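Local coordinates for PqqA binding protein (Xanthomonas campestris pv. campestris, PDB 3G2B) that probably binds the precursor peptide PqqA and presents it to PqqE during biosynthesis of the redox cofactor pyrroloquinoline quinone, at residues Q56-A59 / Q60-Q63; F69-A73 / S74-T78; T85-Q89 / K90-R94. All coordinates share one frame; numbering follows the deposited sequence.

Contact 1: residues Q56-A59 / Q60-Q63; sequences QSLA and QIAQ
Ser57 turns OG between its own backbone N and carbonyl carbon (chi1 68°), while Gln60 sets CG beside its backbone N and runs out extended beyond it (chi2 174°); together these torsions bring the serine hydroxyl to the backbone N-H of Gln60 and carry the glutamine's OE1 back to the serine. Two reciprocal bonds result. Gln60 N donates to Ser57 OG at 3.1 Å, and Ser57 N donates to Gln60 OE1 at 2.9 Å, nearly straight, in the plane of the side-chain amide and on a lone pair of its oxygen. Ser57 OG also packs against the aliphatic part of the glutamine, 3.3 Å from Gln60 CG.

Gln56 bends at chi2 and crosses the Gln60 side chain at about a right angle, its NE2 coming to 3.4 Å from Gln60 CB. The planes of the two side-chain amides are 27° apart. Behind the cap the main chain takes over: Ile61 N donates to Ser57 O at 2.9 Å, and the next two backbone bonds run from Ala62 N to Leu58 O and from Gln63 N to Ala59 O. On the inner side Leu58 CD2 and Ile61 CD1 meet loosely at 4.3 Å, and both residues also touch Tyr52. Leu58 reaches Val80 and Thr84 of helix 73-89 as well, whereas Ser57 and Ala59 pack on Arg9 of the second subunit. The reciprocal serine-glutamine pairing, with Ser57 as N-cap, is a capping box at the start of helix 58-68.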
loop_
_atom_site.group_PDB
_atom_site.type_symbol
_atom_site.label_atom_id
_atom_site.label_comp_id
_atom_site.label_asym_id
_atom_site.label_seq_id
_atom_site.Cartn_x
_atom_site.Cartn_y
_atom_site.Cartn_z
ATOM N N GLN A 56 3.642 8.101 -21.208
ATOM C CA GLN A 56 3.833 9.531 -20.981
ATOM C C GLN A 56 4.426 9.753 -19.595
ATOM O O GLN A 56 4.055 9.070 -18.642
ATOM C CB GLN A 56 2.489 10.263 -21.066
ATOM C CG GLN A 56 1.785 10.126 -22.403
ATOM C CD GLN A 56 2.484 10.894 -23.506
ATOM O OE1 GLN A 56 2.678 10.380 -24.610
ATOM N NE2 GLN A 56 2.856 12.137 -23.217
ATOM N N SER A 57 5.339 10.712 -19.481
ATOM C CA SER A 57 5.956 11.021 -18.195
ATOM C C SER A 57 5.099 12.059 -17.492
ATOM O O SER A 57 4.227 12.666 -18.115
ATOM C CB SER A 57 7.357 11.593 -18.399
ATOM O OG SER A 57 7.285 12.876 -18.996
ATOM N N LEU A 58 5.345 12.270 -16.201
ATOM C CA LEU A 58 4.573 13.263 -15.457
ATOM C C LEU A 58 4.832 14.647 -16.044
ATOM O O LEU A 58 3.945 15.498 -16.058
ATOM C CB LEU A 58 4.947 13.241 -13.973
ATOM C CG LEU A 58 4.715 11.906 -13.258
ATOM C CD1 LEU A 58 4.943 12.102 -11.755
ATOM C CD2 LEU A 58 3.300 11.404 -13.518
ATOM N N ALA A 59 6.052 14.869 -16.524
ATOM C CA ALA A 59 6.393 16.149 -17.131
ATOM C C ALA A 59 5.512 16.365 -18.358
ATOM O O ALA A 59 4.948 17.444 -18.548
ATOM C CB ALA A 59 7.872 16.165 -17.530
ATOM N N GLN A 60 5.380 15.331 -19.185
ATOM C CA GLN A 60 4.558 15.422 -20.387
ATOM C C GLN A 60 3.088 15.599 -20.030
ATOM O O GLN A 60 2.379 16.384 -20.652
ATOM C CB GLN A 60 4.739 14.168 -21.242
ATOM C CG GLN A 60 6.119 14.067 -21.871
ATOM C CD GLN A 60 6.337 12.748 -22.597
ATOM O OE1 GLN A 60 6.332 11.679 -21.986
ATOM N NE2 GLN A 60 6.532 12.819 -23.912
ATOM N N ILE A 61 2.629 14.865 -19.025
ATOM C CA ILE A 61 1.237 14.976 -18.611
ATOM C C ILE A 61 0.941 16.395 -18.132
ATOM O O ILE A 61 -0.091 16.972 -18.478
ATOM C CB ILE A 61 0.913 13.960 -17.493
ATOM C CG1 ILE A 61 0.938 12.541 -18.074
ATOM C CG2 ILE A 61 -0.455 14.267 -16.883
ATOM C CD1 ILE A 61 0.813 11.441 -17.039
ATOM N N ALA A 62 1.854 16.963 -17.352
ATOM C CA ALA A 62 1.668 18.315 -16.830
ATOM C C ALA A 62 1.684 19.359 -17.943
ATOM O O ALA A 62 0.882 20.291 -17.935
ATOM C CB ALA A 62 2.743 18.631 -15.805
ATOM N N GLN A 63 2.605 19.208 -18.892
ATOM C CA GLN A 63 2.703 20.145 -20.008
ATOM C C GLN A 63 1.403 20.129 -20.815
ATOM O O GLN A 63 0.870 21.180 -21.167
ATOM C CB GLN A 63 3.886 19.768 -20.902
ATOM C CG GLN A 63 3.827 20.345 -22.324
ATOM C CD GLN A 63 3.957 21.857 -22.382
ATOM O OE1 GLN A 63 3.655 22.473 -23.408
ATOM N NE2 GLN A 63 4.419 22.463 -21.296
#

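Contact 2: residues F69-A73 / S74-T78; sequences FDADA and SEIET
Asp72 OD2 accepts a hydrogen bond from Glu75 N at 3.1 Å, using the lone pair that faces away from OD1. The same oxygen lies 3.3 Å from Ser74 CB and 3.5 Å from Glu75 CG, so the carboxylate sits close over the first turn of the helix. Its position follows from a CG placed anti to the backbone N (chi1 -177°), which swings the acid over that turn, within reach of the Glu75 N-H. That N-H and the helix dipole would be expected to favour a negative charge there.

Glu75 folds back across Asp72 at about a right angle, with the two carboxylate planes 32° apart. Asp72 OD2 and Glu75 OE2 are like charges only 3.9 Å from each other, and a water beside the pair bridges them, donating to Glu75 OE2 at 3.0 Å and more weakly to Asp72 OD2. A second water accepts from Ser74 N and donates weakly to Asp72 OD1, linking the other carboxylate oxygen to the helix start. A third accepts from Asp72 N and donates weakly to Glu75 OE1, so the glutamate reaches the N-cap amide through water.

Beneath this hydrated surface, Ile76 N donates to Asp72 O at 3.1 Å and Glu77 N to Ala73 O. The isoleucine also turns back toward the incoming loop: CG1 lies 3.9 Å from Ala71 CB. Farther out, Ala73 and Ile76 rest on Ala66 of helix 58-68, Ile76 and Glu77 touch Ala62, and Glu77 makes a salt bridge to Arg9 of the second subunit. The arrangement is an aspartate N-cap with a hydrophobic staple, Ala71 to Ile76, opening helix 73-89 after the short turn from helix 58-68.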
loop_
_atom_site.group_PDB
_atom_site.type_symbol
_atom_site.label_atom_id
_atom_site.label_comp_id
_atom_site.label_asym_id
_atom_site.label_seq_id
_atom_site.Cartn_x
_atom_site.Cartn_y
_atom_site.Cartn_z
ATOM N N PHE A 69 -5.697 23.488 -20.117
ATOM C CA PHE A 69 -6.442 24.301 -19.160
ATOM C C PHE A 69 -5.932 25.730 -19.001
ATOM O O PHE A 69 -6.325 26.438 -18.070
ATOM C CB PHE A 69 -6.466 23.587 -17.806
ATOM C CG PHE A 69 -7.270 22.319 -17.816
ATOM C CD1 PHE A 69 -8.593 22.314 -17.384
ATOM C CD2 PHE A 69 -6.725 21.141 -18.311
ATOM C CE1 PHE A 69 -9.361 21.152 -17.450
ATOM C CE2 PHE A 69 -7.483 19.974 -18.382
ATOM C CZ PHE A 69 -8.803 19.981 -17.951
ATOM N N ASP A 70 -5.072 26.160 -19.919
ATOM C CA ASP A 70 -4.523 27.512 -19.872
ATOM C C ASP A 70 -4.016 27.815 -18.470
ATOM O O ASP A 70 -4.264 28.896 -17.922
ATOM C CB ASP A 70 -5.600 28.527 -20.264
ATOM C CG ASP A 70 -6.156 28.282 -21.653
ATOM O OD1 ASP A 70 -5.377 28.350 -22.628
ATOM O OD2 ASP A 70 -7.373 28.021 -21.770
ATOM N N ALA A 71 -3.317 26.847 -17.888
ATOM C CA ALA A 71 -2.774 26.991 -16.543
ATOM C C ALA A 71 -1.254 27.042 -16.585
ATOM O O ALA A 71 -0.641 26.738 -17.609
ATOM C CB ALA A 71 -3.234 25.823 -15.663
ATOM N N ASP A 72 -0.651 27.436 -15.471
ATOM C CA ASP A 72 0.803 27.514 -15.384
ATOM C C ASP A 72 1.385 26.108 -15.265
ATOM O O ASP A 72 1.031 25.360 -14.355
ATOM C CB ASP A 72 1.218 28.331 -14.170
ATOM C CG ASP A 72 2.714 28.496 -14.075
ATOM O OD1 ASP A 72 3.259 29.389 -14.754
ATOM O OD2 ASP A 72 3.346 27.718 -13.337
ATOM N N ALA A 73 2.290 25.762 -16.177
ATOM C CA ALA A 73 2.900 24.435 -16.204
ATOM C C ALA A 73 3.713 24.056 -14.968
ATOM O O ALA A 73 3.685 22.903 -14.534
ATOM C CB ALA A 73 3.762 24.296 -17.452
ATOM N N SER A 74 4.442 25.011 -14.401
ATOM C CA SER A 74 5.244 24.721 -13.217
ATOM C C SER A 74 4.323 24.283 -12.082
ATOM O O SER A 74 4.589 23.297 -11.393
ATOM C CB SER A 74 6.038 25.961 -12.798
ATOM O OG SER A 74 6.842 25.684 -11.666
ATOM N N GLU A 75 3.235 25.026 -11.902
ATOM C CA GLU A 75 2.250 24.732 -10.866
ATOM C C GLU A 75 1.606 23.366 -11.079
ATOM O O GLU A 75 1.492 22.568 -10.149
ATOM C CB GLU A 75 1.166 25.815 -10.857
ATOM C CG GLU A 75 1.651 27.155 -10.323
ATOM C CD GLU A 75 0.614 28.256 -10.446
ATOM O OE1 GLU A 75 -0.591 27.958 -10.297
ATOM O OE2 GLU A 75 1.012 29.423 -10.673
ATOM N N ILE A 76 1.171 23.102 -12.306
ATOM C CA ILE A 76 0.541 21.831 -12.609
ATOM C C ILE A 76 1.513 20.661 -12.426
ATOM O O ILE A 76 1.130 19.598 -11.941
ATOM C CB ILE A 76 -0.028 21.830 -14.048
ATOM C CG1 ILE A 76 -1.134 22.891 -14.173
ATOM C CG2 ILE A 76 -0.579 20.453 -14.395
ATOM C CD1 ILE A 76 -2.289 22.711 -13.197
ATOM N N GLU A 77 2.779 20.851 -12.794
ATOM C CA GLU A 77 3.748 19.773 -12.628
ATOM C C GLU A 77 3.877 19.424 -11.147
ATOM O O GLU A 77 3.931 18.254 -10.776
ATOM C CB GLU A 77 5.113 20.170 -13.202
ATOM C CG GLU A 77 6.144 19.042 -13.110
ATOM C CD GLU A 77 7.401 19.305 -13.925
ATOM O OE1 GLU A 77 8.506 19.330 -13.334
ATOM O OE2 GLU A 77 7.286 19.470 -15.156
ATOM N N THR A 78 3.914 20.440 -10.291
ATOM C CA THR A 78 4.011 20.179 -8.861
ATOM C C THR A 78 2.806 19.355 -8.400
ATOM O O THR A 78 2.955 18.376 -7.672
ATOM C CB THR A 78 4.057 21.496 -8.055
ATOM O OG1 THR A 78 5.347 22.096 -8.204
ATOM C CG2 THR A 78 3.784 21.245 -6.577
HETATM O O HOH W 1 -2.412 28.062 -13.226
HETATM O O HOH W 2 3.948 29.369 -11.161
HETATM O O HOH W 3 5.438 27.443 -15.919
#

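Contact 3: residues T85-Q89 / K90-R94; sequences TTLHQ and KRLLR. With PO4 (phosphate ion), chain B; PO4 (phosphate ion), chain C.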
loop_
_atom_site.group_PDB
_atom_site.type_symbol
_atom_site.label_atom_id
_atom_site.label_comp_id
_atom_site.label_asym_id
_atom_site.label_seq_id
_atom_site.Cartn_x
_atom_site.Cartn_y
_atom_site.Cartn_z
ATOM N N THR A 85 2.774 10.804 -6.253
ATOM C CA THR A 85 3.497 10.333 -5.085
ATOM C C THR A 85 2.511 9.665 -4.124
ATOM O O THR A 85 2.778 8.584 -3.604
ATOM C CB THR A 85 4.202 11.497 -4.373
ATOM O OG1 THR A 85 5.206 12.036 -5.242
ATOM C CG2 THR A 85 4.851 11.023 -3.081
ATOM N N THR A 86 1.370 10.310 -3.900
ATOM C CA THR A 86 0.347 9.762 -3.013
ATOM C C THR A 86 -0.195 8.433 -3.536
ATOM O O THR A 86 -0.332 7.465 -2.782
ATOM C CB THR A 86 -0.819 10.754 -2.850
ATOM O OG1 THR A 86 -0.336 11.933 -2.191
ATOM C CG2 THR A 86 -1.948 10.138 -2.024
ATOM N N LEU A 87 -0.498 8.381 -4.830
ATOM C CA LEU A 87 -1.020 7.148 -5.412
ATOM C C LEU A 87 0.028 6.042 -5.396
ATOM O O LEU A 87 -0.300 4.860 -5.255
ATOM C CB LEU A 87 -1.511 7.398 -6.843
ATOM C CG LEU A 87 -2.656 8.406 -6.983
ATOM C CD1 LEU A 87 -3.115 8.438 -8.446
ATOM C CD2 LEU A 87 -3.818 8.021 -6.073
ATOM N N HIS A 88 1.294 6.416 -5.536
ATOM C CA HIS A 88 2.364 5.428 -5.514
ATOM C C HIS A 88 2.483 4.861 -4.099
ATOM O O HIS A 88 2.649 3.657 -3.914
ATOM C CB HIS A 88 3.690 6.065 -5.929
ATOM C CG HIS A 88 4.825 5.091 -6.001
ATOM N ND1 HIS A 88 6.083 5.378 -5.518
ATOM C CD2 HIS A 88 4.894 3.837 -6.509
ATOM C CE1 HIS A 88 6.878 4.343 -5.724
ATOM N NE2 HIS A 88 6.182 3.395 -6.322
ATOM N N GLN A 89 2.385 5.732 -3.099
ATOM C CA GLN A 89 2.481 5.293 -1.711
ATOM C C GLN A 89 1.384 4.284 -1.402
ATOM O O GLN A 89 1.592 3.343 -0.628
ATOM C CB GLN A 89 2.357 6.487 -0.765
ATOM C CG GLN A 89 3.491 7.490 -0.881
ATOM C CD GLN A 89 3.315 8.666 0.053
ATOM O OE1 GLN A 89 2.239 9.261 0.119
ATOM N NE2 GLN A 89 4.375 9.018 0.773
ATOM N N LYS A 90 0.226 4.476 -2.027
ATOM C CA LYS A 90 -0.914 3.593 -1.820
ATOM C C LYS A 90 -0.850 2.308 -2.644
ATOM O O LYS A 90 -1.810 1.540 -2.674
ATOM C CB LYS A 90 -2.217 4.348 -2.095
ATOM C CG LYS A 90 -2.512 5.435 -1.061
ATOM C CD LYS A 90 -3.847 6.110 -1.313
ATOM C CE LYS A 90 -4.127 7.221 -0.304
ATOM N NZ LYS A 90 -4.146 6.746 1.112
ATOM N N ARG A 91 0.288 2.084 -3.302
ATOM C CA ARG A 91 0.522 0.880 -4.105
ATOM C C ARG A 91 -0.473 0.742 -5.255
ATOM O O ARG A 91 -0.922 -0.364 -5.568
ATOM C CB ARG A 91 0.410 -0.368 -3.220
ATOM C CG ARG A 91 0.834 -0.171 -1.769
ATOM C CD ARG A 91 2.317 -0.350 -1.573
ATOM N NE ARG A 91 2.736 -1.720 -1.856
ATOM C CZ ARG A 91 3.975 -2.167 -1.685
ATOM N NH1 ARG A 91 4.275 -3.426 -1.970
ATOM N NH2 ARG A 91 4.912 -1.353 -1.220
ATOM N N LEU A 92 -0.813 1.852 -5.898
ATOM C CA LEU A 92 -1.785 1.802 -6.980
ATOM C C LEU A 92 -1.180 1.917 -8.373
ATOM O O LEU A 92 -1.889 1.761 -9.364
ATOM C CB LEU A 92 -2.816 2.920 -6.798
ATOM C CG LEU A 92 -3.564 2.980 -5.464
ATOM C CD1 LEU A 92 -4.479 4.192 -5.454
ATOM C CD2 LEU A 92 -4.356 1.704 -5.263
ATOM N N LEU A 93 0.127 2.154 -8.453
ATOM C CA LEU A 93 0.767 2.349 -9.750
ATOM C C LEU A 93 1.867 1.383 -10.148
ATOM O O LEU A 93 2.514 0.762 -9.303
ATOM C CB LEU A 93 1.362 3.757 -9.816
ATOM C CG LEU A 93 0.510 4.934 -9.346
ATOM C CD1 LEU A 93 1.355 6.209 -9.384
ATOM C CD2 LEU A 93 -0.719 5.064 -10.218
ATOM N N ARG A 94 2.063 1.282 -11.460
ATOM C CA ARG A 94 3.123 0.479 -12.054
ATOM C C ARG A 94 4.041 1.527 -12.692
ATOM O O ARG A 94 3.586 2.355 -13.483
ATOM C CB ARG A 94 2.568 -0.460 -13.131
ATOM C CG ARG A 94 3.652 -1.179 -13.937
ATOM C CD ARG A 94 3.053 -2.212 -14.887
ATOM N NE ARG A 94 2.232 -1.609 -15.933
ATOM C CZ ARG A 94 2.714 -0.878 -16.934
ATOM N NH1 ARG A 94 4.019 -0.658 -17.029
ATOM N NH2 ARG A 94 1.892 -0.364 -17.839
HETATM P P PO4 B . 0.947 -5.285 -3.005
HETATM O O1 PO4 B . 0.489 -3.845 -2.556
HETATM O O2 PO4 B . 2.523 -5.359 -3.018
HETATM O O3 PO4 B . 0.369 -6.353 -2.000
HETATM O O4 PO4 B . 0.401 -5.588 -4.451
HETATM P P PO4 C . -4.841 3.166 2.100
HETATM O O1 PO4 C . -3.745 2.073 1.799
HETATM O O2 PO4 C . -4.146 4.476 2.640
HETATM O O3 PO4 C . -5.633 3.488 0.775
HETATM O O4 PO4 C . -5.846 2.624 3.184
HETATM O O HOH W 4 2.477 2.015 -6.636
#
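Leu87 O takes two amide donors: Leu92 N at 3.1 Å, nearly along the C=O axis, and, through a weak, strongly bent bond, Lys90 N, whose main bond goes to Thr86 O at 3.1 Å. With Arg91 N to His88 O at 2.9 Å, where the donor stands above the carbonyl plane, this is a Schellman motif that closes helix 73-89. Arg91, at positive phi, is its C-prime residue.

The reversal brings the chain back against the last turn. Leu92 CD1 meets Leu87 CD2 at 3.9 Å, the two side chains set obliquely, and Leu93 CD1 approaches Leu87 CB from the returning strand. Tyr52 and Val39 extend this apolar patch. A water joins the two arms, donating to His88 O and accepting from Leu93 N. Leu93 and Arg94 pair antiparallel with a strand of the second subunit, carrying the sheet across the interface.

Lys90 runs beside Thr86, pointing the same way, and bends at its last torsion (chi4 -59°) to put NZ 2.7 Å from O2 of one phosphate ion. A second phosphate lies at the edge of the Arg91 guanidinium; both ions, probably from the crystallisation liquor, sit at the subunit interface, where Arg16, Arg37 and residues of the second subunit also bind phosphate. Arg91 NE donates to phosphate O1 at 3.2 Å and Arg91 NH1 to phosphate O2 at 2.8 Å, both nearly straight.

How the contacts relate
The three contacts follow one another along the chain: contact 1 starts helix 58-68, contact 2 starts helix 73-89 and contact 3 ends that second helix. Contacts 1 and 2 have centres about 11 Å apart and touch where the helices pack, Ala62 CB lying 3.5 Å from Glu77 CA. Contact 3 lies about 21 Å from contact 2, centre to centre, at the other end of the shared helix, and about 17 Å from contact 1. All three reach the second subunit: Arg9 of that chain serves both contacts 1 and 2, whereas contact 3 adds a strand pairing and the bound phosphates.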